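Local coordinates for carbohydrate-binding protein (Flavonifractor plautii, PDB 6N1B), which removes the acetyl group from N-acetylgalactosamine of the blood group A antigen, a step in a gut bacterial pathway converting A to O type blood, at residues A[36-41]-A[71-76]; A[83-88]-A[109-114]; A[203-208]-A[270-275]; A[238-243]-A[251-256]. One frame throughout, in Å; residues are numbered along the deposited sequence.

In the fold
The five antiparallel sheets of this chain form a five-bladed beta-propeller, and the contacts sample it from centre to rim. Contact 3 is wholly buried: it pairs two neighbouring blades beside the metal ions and the bound sugar, and its chemistry is polar and metal-directed. Contact 1 is partly buried, relying on aromatic and proline packing plus a single hydroxyl bond. Contact 2, at the surface, joins a linker to the same sheet as contact 1; the two touch through Tyr41 and through adjacent strands. Contact 4 is a hairpin at the outer edge of a blade, held mainly by backbone bonds, and it lies within the loop that contact 3 closes.

Contact 1: A[36-41]-A[71-76]; sequences QDFPAY and AVYTPN
Phe38 drives the edge of its ring into the face of Tyr73, the central event where the loop 36-41 crosses strand 67-75, the middle strand of the first sheet of the five-bladed beta-propeller. The stack is T-shaped, with centroids 5.0 Å apart and planes at 64°; Phe38 CD2 stands over the middle of the tyrosine ring. The Tyr73 side chain rises between its own backbone N and carbonyl carbon (chi1 62°), which stands the ring up from the strand and delivers its hydroxyl to the loop. The same edge of Phe38 also reaches Ala71, CE2 to CB at 4.3 Å. Farther along the loop, Ala40 CB rests on Pro75 CG at 3.8 Å, and the ring of Tyr41 approaches the same proline obliquely.

A second shell encloses the aromatic pair. Val52, Val89 and Ile389, from three different strands, touch both rings, and Trp97 stacks on Phe38. The loop runs from the sheet of strands 30-31 and 385-395 to that of strands 52-60, 67-75 and 87-91, touching both. One polar tie crosses the contact: Tyr73 OH donates to Pro39 O at 2.6 Å, in the carbonyl plane.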
# COMPACT_ATOMS: atom_id res chain seq x y z
N GLN A 36 7.10 13.50 1.70
CA GLN A 36 6.90 13.41 3.14
C GLN A 36 8.02 12.65 3.72
O GLN A 36 8.58 11.71 3.16
CB GLN A 36 5.54 12.78 3.48
CG GLN A 36 4.40 13.69 3.10
CD GLN A 36 3.04 13.22 3.54
OE1 GLN A 36 2.87 12.10 4.01
NE2 GLN A 36 2.02 14.06 3.31
N ASP A 37 8.46 13.05 4.94
CA ASP A 37 9.57 12.36 5.61
C ASP A 37 9.11 11.13 6.35
O ASP A 37 8.43 11.21 7.33
CB ASP A 37 10.32 13.32 6.53
CG ASP A 37 11.04 14.33 5.76
OD1 ASP A 37 11.89 14.04 4.86
OD2 ASP A 37 10.77 15.51 6.02
N PHE A 38 9.51 9.98 5.91
CA PHE A 38 9.33 8.73 6.60
C PHE A 38 10.69 8.20 7.04
O PHE A 38 11.61 8.19 6.21
CB PHE A 38 8.65 7.67 5.74
CG PHE A 38 7.18 7.89 5.44
CD1 PHE A 38 6.64 8.89 4.63
CD2 PHE A 38 6.26 7.05 6.07
CE1 PHE A 38 5.28 9.04 4.44
CE2 PHE A 38 4.92 7.21 5.87
CZ PHE A 38 4.45 8.19 5.09
N PRO A 39 10.84 7.76 8.27
CA PRO A 39 12.13 7.24 8.73
C PRO A 39 12.35 5.84 8.23
O PRO A 39 11.43 5.01 8.21
CB PRO A 39 12.01 7.37 10.22
CG PRO A 39 10.57 7.14 10.48
CD PRO A 39 9.83 7.74 9.33
N ALA A 40 13.52 5.51 7.79
CA ALA A 40 13.89 4.17 7.50
C ALA A 40 15.04 3.74 8.41
O ALA A 40 16.01 4.48 8.64
CB ALA A 40 14.36 3.97 6.06
N TYR A 41 14.96 2.49 8.89
CA TYR A 41 15.91 2.01 9.95
C TYR A 41 17.31 1.79 9.42
O TYR A 41 18.25 1.72 10.20
CB TYR A 41 15.38 0.75 10.67
CG TYR A 41 15.57 -0.51 9.80
CD1 TYR A 41 14.71 -0.86 8.76
CD2 TYR A 41 16.66 -1.37 10.00
CE1 TYR A 41 14.96 -1.95 7.99
CE2 TYR A 41 16.87 -2.48 9.21
CZ TYR A 41 15.97 -2.74 8.21
OH TYR A 41 16.19 -3.87 7.42
N ALA A 71 0.22 4.77 9.60
CA ALA A 71 0.68 4.28 8.33
C ALA A 71 1.62 3.12 8.55
O ALA A 71 2.47 3.12 9.44
CB ALA A 71 1.33 5.39 7.49
N VAL A 72 1.52 2.14 7.63
CA VAL A 72 2.57 1.12 7.47
C VAL A 72 3.27 1.37 6.13
O VAL A 72 2.64 1.91 5.21
CB VAL A 72 1.95 -0.29 7.57
CG1 VAL A 72 0.99 -0.61 6.39
CG2 VAL A 72 3.06 -1.40 7.73
N TYR A 73 4.53 1.04 6.04
CA TYR A 73 5.27 1.29 4.84
C TYR A 73 6.52 0.40 4.88
O TYR A 73 6.80 -0.29 5.88
CB TYR A 73 5.70 2.79 4.75
CG TYR A 73 6.60 3.25 5.85
CD1 TYR A 73 6.11 3.47 7.15
CD2 TYR A 73 7.93 3.39 5.68
CE1 TYR A 73 6.94 3.81 8.17
CE2 TYR A 73 8.80 3.74 6.74
CZ TYR A 73 8.25 3.96 7.95
OH TYR A 73 9.07 4.33 9.02
N THR A 74 7.29 0.40 3.78
CA THR A 74 8.58 -0.36 3.77
C THR A 74 9.67 0.53 3.23
O THR A 74 9.54 1.08 2.13
CB THR A 74 8.48 -1.57 2.86
OG1 THR A 74 7.88 -1.18 1.60
CG2 THR A 74 7.68 -2.67 3.45
N PRO A 75 10.78 0.64 3.95
CA PRO A 75 11.95 1.12 3.31
C PRO A 75 12.27 0.37 2.07
O PRO A 75 11.89 -0.81 1.91
CB PRO A 75 13.10 0.84 4.37
CG PRO A 75 12.32 0.84 5.68
CD PRO A 75 11.05 0.14 5.31
N ASN A 76 13.01 0.95 1.12
CA ASN A 76 13.56 0.19 -0.00
C ASN A 76 14.68 0.96 -0.65
O ASN A 76 14.66 2.19 -0.66
CB ASN A 76 12.51 -0.19 -1.05
CG ASN A 76 12.87 -1.47 -1.80
OD1 ASN A 76 13.62 -2.30 -1.30
ND2 ASN A 76 12.30 -1.57 -3.06

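Contact 2: A[83-88]-A[109-114]; sequences YENPSI and PQPPST
Asn85 presses its side-chain amide against the backbone of Gln110 and the ring of Pro111, a compact example of polar side chains meeting through van der Waals contact while their hydrogen bonds go elsewhere. Asn85 OD1 lies 3.5 Å from Gln110 CA, and on the other branch Asn85 ND2 sits 3.4 Å from Pro111 CD. With CG opposite the carbonyl carbon (chi1 -54°), Asn85 lays its amide along the linker. Gln110 behaves differently: its chain is stretched out, CG trans to the backbone N (chi1 -178°), and this carries the amide past Asn85 and up beside Tyr83. There Gln110 OE1 meets the edge of the tyrosine ring, in its plane, 3.7 Å from Tyr83 CD1. The two side chains run alongside one another in the same direction, whereas the amides of Asn85 and Gln110 are turned by 29°.

The common partner is Tyr41, whose hydroxyl is hydrogen-bonded to both Asn85 OD1 and Gln110 OE1; Asn85 ND2 bonds weakly to Asn118 OD1. Tyr83 is fixed at its far end by a bond from OH to Asp44. An inverse gamma turn centred on Glu84 is closed by Asn85 N to Tyr83 O at 2.8 Å; Tyr83 CB, at its start, points away from the linker and Asn85 CB, at its end, toward it. Ser87 OG donates to Asn85 O at 3.0 Å.

From this turn the chain enters strand 87-91, which pairs with strand 67-75 in the first sheet. The 109-114 linker lies beside the turn and leads into strand 116-126 of the next sheet, where Pro86 touches Asn118.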
# COMPACT_ATOMS: atom_id res chain seq x y z
N TYR A 83 16.13 -4.65 3.21
CA TYR A 83 15.65 -3.57 4.11
C TYR A 83 14.18 -3.33 4.01
O TYR A 83 13.66 -2.48 4.78
CB TYR A 83 16.38 -2.25 3.82
CG TYR A 83 17.90 -2.36 3.84
CD1 TYR A 83 18.61 -2.99 4.77
CD2 TYR A 83 18.64 -1.78 2.83
CE1 TYR A 83 20.01 -3.08 4.79
CE2 TYR A 83 20.00 -1.86 2.79
CZ TYR A 83 20.68 -2.55 3.74
OH TYR A 83 22.05 -2.66 3.72
N GLU A 84 13.48 -4.07 3.16
CA GLU A 84 12.10 -3.79 2.76
C GLU A 84 11.08 -4.31 3.80
O GLU A 84 10.17 -5.07 3.43
CB GLU A 84 11.90 -4.29 1.34
CG GLU A 84 10.68 -3.75 0.62
CD GLU A 84 10.61 -4.11 -0.77
OE1 GLU A 84 11.49 -4.87 -1.30
OE2 GLU A 84 9.66 -3.66 -1.47
N ASN A 85 11.23 -3.83 5.04
CA ASN A 85 10.55 -4.50 6.15
C ASN A 85 9.51 -3.62 6.74
O ASN A 85 9.78 -2.44 7.07
CB ASN A 85 11.58 -4.93 7.17
CG ASN A 85 12.66 -5.77 6.46
OD1 ASN A 85 13.90 -5.42 6.57
ND2 ASN A 85 12.27 -6.78 5.78
N PRO A 86 8.27 -4.13 6.88
CA PRO A 86 7.15 -3.32 7.44
C PRO A 86 7.54 -2.50 8.66
O PRO A 86 8.11 -3.01 9.61
CB PRO A 86 6.08 -4.37 7.75
CG PRO A 86 6.33 -5.40 6.72
CD PRO A 86 7.84 -5.44 6.48
N SER A 87 7.19 -1.22 8.58
CA SER A 87 7.50 -0.19 9.54
C SER A 87 6.22 0.63 9.77
O SER A 87 5.39 0.77 8.87
CB SER A 87 8.64 0.68 8.99
OG SER A 87 9.86 -0.08 8.88
N ILE A 88 6.13 1.21 10.99
CA ILE A 88 4.92 1.96 11.39
C ILE A 88 5.30 3.41 11.78
O ILE A 88 6.31 3.63 12.51
CB ILE A 88 4.26 1.28 12.59
CG1 ILE A 88 3.73 -0.10 12.22
CG2 ILE A 88 3.20 2.12 13.32
CD1 ILE A 88 2.44 -0.06 11.39
N PRO A 109 11.17 -8.31 11.37
CA PRO A 109 12.61 -8.15 11.23
C PRO A 109 13.19 -8.26 9.83
O PRO A 109 12.63 -8.91 8.94
CB PRO A 109 13.18 -9.30 12.14
CG PRO A 109 12.05 -10.17 12.41
CD PRO A 109 10.78 -9.43 12.22
N GLN A 110 14.39 -7.71 9.69
CA GLN A 110 15.17 -7.96 8.53
C GLN A 110 15.38 -9.46 8.34
O GLN A 110 15.81 -10.17 9.27
CB GLN A 110 16.52 -7.20 8.71
CG GLN A 110 17.42 -7.34 7.53
CD GLN A 110 18.63 -6.41 7.59
OE1 GLN A 110 18.43 -5.21 7.75
NE2 GLN A 110 19.81 -6.98 7.48
N PRO A 111 15.19 -9.98 7.12
CA PRO A 111 15.46 -11.40 6.88
C PRO A 111 16.92 -11.75 7.10
O PRO A 111 17.85 -10.90 7.00
CB PRO A 111 15.10 -11.60 5.40
CG PRO A 111 14.03 -10.60 5.15
CD PRO A 111 14.51 -9.39 5.97
N PRO A 112 17.22 -13.05 7.27
CA PRO A 112 18.66 -13.41 7.59
C PRO A 112 19.57 -13.44 6.40
O PRO A 112 20.76 -13.62 6.60
CB PRO A 112 18.45 -14.91 8.20
CG PRO A 112 17.23 -15.40 7.56
CD PRO A 112 16.31 -14.16 7.50
N SER A 113 19.01 -13.42 5.21
CA SER A 113 19.75 -13.41 3.98
C SER A 113 18.99 -12.79 2.86
O SER A 113 17.77 -12.64 2.96
CB SER A 113 20.33 -14.77 3.54
OG SER A 113 19.27 -15.47 2.86
N THR A 114 19.67 -12.47 1.77
CA THR A 114 19.08 -11.92 0.56
C THR A 114 18.27 -12.92 -0.29
O THR A 114 17.72 -12.57 -1.28
CB THR A 114 20.06 -11.17 -0.32
OG1 THR A 114 21.09 -12.04 -0.69
CG2 THR A 114 20.68 -9.94 0.42

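Contact 3: A[203-208]-A[270-275]; sequences DMLSPT and PWHQDV. With CA (calcium ion), chain C; CA (calcium ion), chain D; GLA (alpha-D-galactopyranose), chain B.
Trp271 lays the far end of its indole against Leu205, CH2 to CD1 at 3.4 Å, where neighbouring blades of the propeller meet. Both line the glycan pocket: the indole edge faces the galactose ring oxygen, CH2 to O5 at 3.6 Å, and Tyr335 bonds Trp271 NE1. His272 follows across a classic beta bulge, both residues facing Gln289. Its imidazole is sandwiched, Ser206 CB making a CH-pi contact over one face and Trp271 NE1 over the other. His272 ND1 donates to Trp271 O at 2.7 Å, which leaves NE2 to bind an ion modelled as calcium at 2.1 Å. Asp120 shares that ion and also accepts from Ser206 N.

Gln273 holds the opposing segment by three bonds. Its backbone N donates to Ser206 OG, nearly straight at 174°. Its NE2 reaches Ser206 O at 2.9 Å from above the carbonyl plane, in a bent bond, and Leu205 O only weakly. Asp274 OD1 binds, at 2.4 Å, a calcium ion that Asp56 and Asp122 also bind, and OD2 is hydrogen-bonded to Phe339 N. Val275 N donates to Thr208 OG1 at 3.0 Å, and that hydroxyl donates to a water on this ion.

His272 and Asp274 of one short strand thus each bind a metal ion. The water-rich ion on His272, close to the sugar, is consistent with a role in deacetylation; the second is held by carboxylates and waters.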
# COMPACT_ATOMS: atom_id res chain seq x y z
N ASP A 203 2.41 -14.51 -6.77
CA ASP A 203 1.00 -14.56 -7.18
C ASP A 203 0.04 -13.94 -6.23
O ASP A 203 -1.15 -14.05 -6.47
CB ASP A 203 0.58 -15.99 -7.54
CG ASP A 203 0.44 -16.99 -6.42
OD1 ASP A 203 0.52 -16.60 -5.22
OD2 ASP A 203 0.18 -18.20 -6.69
N MET A 204 0.54 -13.17 -5.22
CA MET A 204 -0.31 -12.47 -4.26
C MET A 204 0.27 -11.08 -3.94
O MET A 204 0.45 -10.71 -2.79
CB MET A 204 -0.41 -13.33 -2.91
CG MET A 204 -0.72 -14.61 -2.96
SD MET A 204 -0.81 -15.40 -1.41
CE MET A 204 0.84 -15.78 -0.88
N LEU A 205 0.72 -10.35 -4.98
CA LEU A 205 1.35 -9.07 -4.77
C LEU A 205 0.39 -8.00 -4.32
O LEU A 205 -0.78 -7.93 -4.71
CB LEU A 205 2.11 -8.59 -5.99
CG LEU A 205 3.18 -9.54 -6.60
CD1 LEU A 205 3.96 -8.87 -7.63
CD2 LEU A 205 4.11 -10.07 -5.48
N SER A 206 0.94 -7.08 -3.52
CA SER A 206 0.18 -5.91 -3.09
C SER A 206 -1.23 -6.23 -2.49
O SER A 206 -2.22 -5.65 -2.94
CB SER A 206 0.06 -4.87 -4.23
OG SER A 206 -0.56 -3.67 -3.82
N PRO A 207 -1.22 -7.14 -1.52
CA PRO A 207 -2.56 -7.39 -0.87
C PRO A 207 -3.20 -6.15 -0.31
O PRO A 207 -2.48 -5.32 0.31
CB PRO A 207 -2.16 -8.40 0.25
CG PRO A 207 -0.76 -8.10 0.58
CD PRO A 207 -0.14 -7.79 -0.77
N THR A 208 -4.47 -5.96 -0.50
CA THR A 208 -5.15 -4.79 0.02
C THR A 208 -6.45 -5.28 0.60
O THR A 208 -7.20 -6.02 -0.09
CB THR A 208 -5.25 -3.66 -1.03
OG1 THR A 208 -5.99 -2.57 -0.52
CG2 THR A 208 -5.90 -4.06 -2.32
N PRO A 270 -2.47 -4.67 -14.24
CA PRO A 270 -2.19 -4.28 -12.87
C PRO A 270 -0.75 -4.60 -12.49
O PRO A 270 -0.17 -5.61 -12.84
CB PRO A 270 -3.15 -5.14 -12.03
CG PRO A 270 -3.33 -6.40 -12.91
CD PRO A 270 -3.30 -5.85 -14.32
N TRP A 271 -0.22 -3.74 -11.57
CA TRP A 271 0.97 -4.09 -10.79
C TRP A 271 0.69 -4.14 -9.31
O TRP A 271 0.84 -5.19 -8.64
CB TRP A 271 2.22 -3.16 -11.06
CG TRP A 271 3.42 -3.54 -10.24
CD1 TRP A 271 4.04 -2.75 -9.27
CD2 TRP A 271 4.07 -4.83 -10.20
NE1 TRP A 271 5.06 -3.44 -8.73
CE2 TRP A 271 5.14 -4.71 -9.27
CE3 TRP A 271 3.96 -6.02 -10.95
CZ2 TRP A 271 5.99 -5.72 -8.97
CZ3 TRP A 271 4.85 -7.04 -10.65
CH2 TRP A 271 5.85 -6.93 -9.68
N HIS A 272 0.27 -3.02 -8.71
CA HIS A 272 0.05 -2.89 -7.28
C HIS A 272 -1.23 -2.06 -7.11
O HIS A 272 -1.63 -1.31 -8.02
CB HIS A 272 1.24 -2.26 -6.55
CG HIS A 272 2.36 -3.11 -6.19
ND1 HIS A 272 2.61 -4.35 -6.74
CD2 HIS A 272 3.36 -2.89 -5.29
CE1 HIS A 272 3.70 -4.87 -6.15
NE2 HIS A 272 4.18 -4.02 -5.26
N GLN A 273 -1.89 -2.15 -5.95
CA GLN A 273 -3.20 -1.48 -5.78
C GLN A 273 -3.57 -1.31 -4.31
O GLN A 273 -3.07 -2.03 -3.46
CB GLN A 273 -4.32 -2.27 -6.48
CG GLN A 273 -4.45 -3.73 -6.00
CD GLN A 273 -3.45 -4.72 -6.59
OE1 GLN A 273 -3.12 -4.64 -7.81
NE2 GLN A 273 -2.95 -5.67 -5.75
N ASP A 274 -4.48 -0.33 -4.10
CA ASP A 274 -5.10 -0.09 -2.78
C ASP A 274 -6.59 0.08 -3.10
O ASP A 274 -6.98 0.78 -4.01
CB ASP A 274 -4.55 1.19 -2.14
CG ASP A 274 -5.07 1.43 -0.73
OD1 ASP A 274 -5.18 0.43 0.04
OD2 ASP A 274 -5.28 2.60 -0.36
N VAL A 275 -7.38 -0.52 -2.22
CA VAL A 275 -8.88 -0.44 -2.34
C VAL A 275 -9.47 0.17 -1.07
O VAL A 275 -9.00 -0.09 0.03
CB VAL A 275 -9.50 -1.82 -2.60
CG1 VAL A 275 -11.03 -1.76 -2.72
CG2 VAL A 275 -8.89 -2.44 -3.86
CA CA C . 5.84 -4.45 -4.06
CA CA D . -5.21 0.11 2.44
C1 GLA B . 9.68 -6.23 -7.51
C2 GLA B . 8.91 -6.10 -6.15
C3 GLA B . 9.19 -7.35 -5.29
C4 GLA B . 8.85 -8.67 -6.07
C5 GLA B . 9.51 -8.65 -7.48
C6 GLA B . 8.96 -9.69 -8.37
O2 GLA B . 9.46 -4.90 -5.48
O3 GLA B . 8.44 -7.24 -3.85
O4 GLA B . 7.48 -8.71 -6.13
O5 GLA B . 9.16 -7.40 -8.23
O6 GLA B . 9.65 -9.75 -9.70
O HOH W 1 -7.21 -1.05 1.78
O HOH W 2 -6.10 2.25 2.09
O HOH W 3 7.32 -4.02 -5.33
O HOH W 4 5.88 -2.49 -3.16
O HOH W 5 7.77 -4.82 -3.21
O HOH W 6 5.72 -6.47 -4.75

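Contact 4: A[238-243]-A[251-256]; sequences VEMRYS and EPVRVN
Pro252 covers one face of the Arg241 guanidinium, its CB 3.9 Å above the centre of that plane, in a hairpin that places strand 253-254 at the edge of a propeller blade. The same proline is flanked by a second flat group, the carboxylate of Glu239, whose OE2 comes within 3.7 Å of Pro252 CB. All three side chains point the same way, the ring lying between the arginine and the glutamate. Arg241 reaches this position because its chain is extended from CG to NE, which runs it alongside the proline. The carboxylate has a polar anchor as well: Asn224, on the adjoining strand 217-224, bonds to Glu239 OE1.

The opposite face of the hairpin is apolar. Met240 and Val253 form its antiparallel hydrogen-bonded pair, with Met240 N to Val253 O at 2.8 Å and Val253 N to Met240 O at 2.9 Å, while Glu239 and Arg254 are the non-hydrogen-bonded pair next along. Met240 CG sits between its own N and carbonyl carbon (chi1 75°), a position that sets it beside Val253 CG1 at 3.7 Å and lets SD touch Val255 CG1 at 4.0 Å. Trp221 and Val310 add to this layer, Trp221 touching both Met240 and Val255.

Beyond the regular pairing, the ladder is prolonged where Val255 N donates to Val238 O at 3.2 Å, tilted 30° from the carbonyl plane. That carbonyl takes a second bond, from a water that also donates to Val255 O, so a single water clamps Val238 O and Val255 O.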
# COMPACT_ATOMS: atom_id res chain seq x y z
N VAL A 238 -5.79 -9.58 -11.22
CA VAL A 238 -6.14 -9.47 -9.81
C VAL A 238 -7.16 -10.52 -9.39
O VAL A 238 -8.12 -10.86 -10.12
CB VAL A 238 -6.63 -8.03 -9.52
CG1 VAL A 238 -7.31 -7.88 -8.18
CG2 VAL A 238 -5.49 -7.02 -9.60
N GLU A 239 -6.92 -11.06 -8.22
CA GLU A 239 -7.81 -12.02 -7.57
C GLU A 239 -8.26 -11.46 -6.26
O GLU A 239 -7.48 -10.78 -5.53
CB GLU A 239 -7.13 -13.35 -7.30
CG GLU A 239 -6.78 -14.12 -8.60
CD GLU A 239 -6.01 -15.41 -8.36
OE1 GLU A 239 -4.93 -15.38 -7.72
OE2 GLU A 239 -6.54 -16.44 -8.82
N MET A 240 -9.50 -11.77 -5.85
CA MET A 240 -10.01 -11.47 -4.51
C MET A 240 -10.23 -12.74 -3.73
O MET A 240 -10.45 -13.81 -4.28
CB MET A 240 -11.32 -10.62 -4.64
CG MET A 240 -12.49 -11.48 -5.08
SD MET A 240 -13.94 -10.52 -5.63
CE MET A 240 -14.25 -9.61 -4.18
N ARG A 241 -10.14 -12.60 -2.40
CA ARG A 241 -10.44 -13.63 -1.44
C ARG A 241 -11.30 -13.05 -0.32
O ARG A 241 -11.22 -11.85 -0.02
CB ARG A 241 -9.17 -14.21 -0.81
CG ARG A 241 -8.25 -14.88 -1.79
CD ARG A 241 -6.92 -15.14 -1.11
NE ARG A 241 -6.00 -16.08 -1.84
CZ ARG A 241 -5.24 -15.77 -2.81
NH1 ARG A 241 -5.16 -14.52 -3.25
NH2 ARG A 241 -4.46 -16.63 -3.41
N TYR A 242 -12.10 -13.91 0.30
CA TYR A 242 -12.97 -13.57 1.38
C TYR A 242 -12.53 -14.23 2.68
O TYR A 242 -12.00 -15.35 2.70
CB TYR A 242 -14.38 -14.00 1.05
CG TYR A 242 -15.03 -13.26 -0.14
CD1 TYR A 242 -15.61 -12.03 -0.03
CD2 TYR A 242 -15.08 -13.86 -1.40
CE1 TYR A 242 -16.26 -11.39 -1.03
CE2 TYR A 242 -15.72 -13.23 -2.48
CZ TYR A 242 -16.31 -11.97 -2.28
OH TYR A 242 -17.01 -11.35 -3.30
N SER A 243 -12.85 -13.58 3.80
CA SER A 243 -12.52 -14.11 5.11
C SER A 243 -13.55 -13.60 6.16
O SER A 243 -13.84 -12.40 6.16
CB SER A 243 -11.14 -13.69 5.59
OG SER A 243 -10.91 -14.10 6.94
N GLU A 251 -10.85 -19.49 -1.12
CA GLU A 251 -10.20 -19.63 -2.44
C GLU A 251 -10.33 -18.33 -3.24
O GLU A 251 -11.35 -17.71 -3.21
CB GLU A 251 -10.75 -20.80 -3.19
CG GLU A 251 -10.59 -22.19 -2.55
CD GLU A 251 -11.46 -23.34 -3.14
OE1 GLU A 251 -11.92 -23.29 -4.25
OE2 GLU A 251 -11.66 -24.34 -2.44
N PRO A 252 -9.29 -18.09 -4.05
CA PRO A 252 -9.35 -16.84 -4.85
C PRO A 252 -10.35 -16.96 -5.98
O PRO A 252 -10.58 -18.01 -6.55
CB PRO A 252 -7.93 -16.67 -5.42
CG PRO A 252 -7.38 -18.08 -5.42
CD PRO A 252 -7.96 -18.78 -4.16
N VAL A 253 -10.92 -15.81 -6.36
CA VAL A 253 -11.59 -15.66 -7.57
C VAL A 253 -11.23 -14.40 -8.33
O VAL A 253 -10.86 -13.40 -7.72
CB VAL A 253 -12.95 -15.79 -7.40
CG1 VAL A 253 -13.51 -14.67 -6.70
CG2 VAL A 253 -13.76 -15.83 -8.67
N ARG A 254 -11.17 -14.51 -9.61
CA ARG A 254 -10.73 -13.41 -10.41
C ARG A 254 -11.78 -12.33 -10.38
O ARG A 254 -12.96 -12.54 -10.56
CB ARG A 254 -10.69 -13.78 -11.97
CG ARG A 254 -9.57 -14.50 -12.37
CD ARG A 254 -9.21 -14.24 -13.85
NE ARG A 254 -10.30 -14.51 -14.79
CZ ARG A 254 -10.56 -15.71 -15.31
NH1 ARG A 254 -9.91 -16.73 -15.05
NH2 ARG A 254 -11.52 -15.83 -16.24
N VAL A 255 -11.34 -11.06 -10.23
CA VAL A 255 -12.21 -9.88 -10.44
C VAL A 255 -12.39 -9.70 -11.93
O VAL A 255 -11.58 -10.23 -12.74
CB VAL A 255 -11.67 -8.63 -9.81
CG1 VAL A 255 -11.49 -8.76 -8.29
CG2 VAL A 255 -10.37 -8.12 -10.46
N ASN A 256 -13.41 -8.97 -12.28
CA ASN A 256 -13.74 -8.67 -13.68
C ASN A 256 -13.62 -7.20 -13.97
O ASN A 256 -13.96 -6.37 -13.09
CB ASN A 256 -15.18 -9.10 -14.02
CG ASN A 256 -15.37 -10.58 -13.76
OD1 ASN A 256 -16.35 -11.00 -13.00
ND2 ASN A 256 -14.53 -11.41 -14.33
O HOH W 7 -8.79 -10.70 -12.81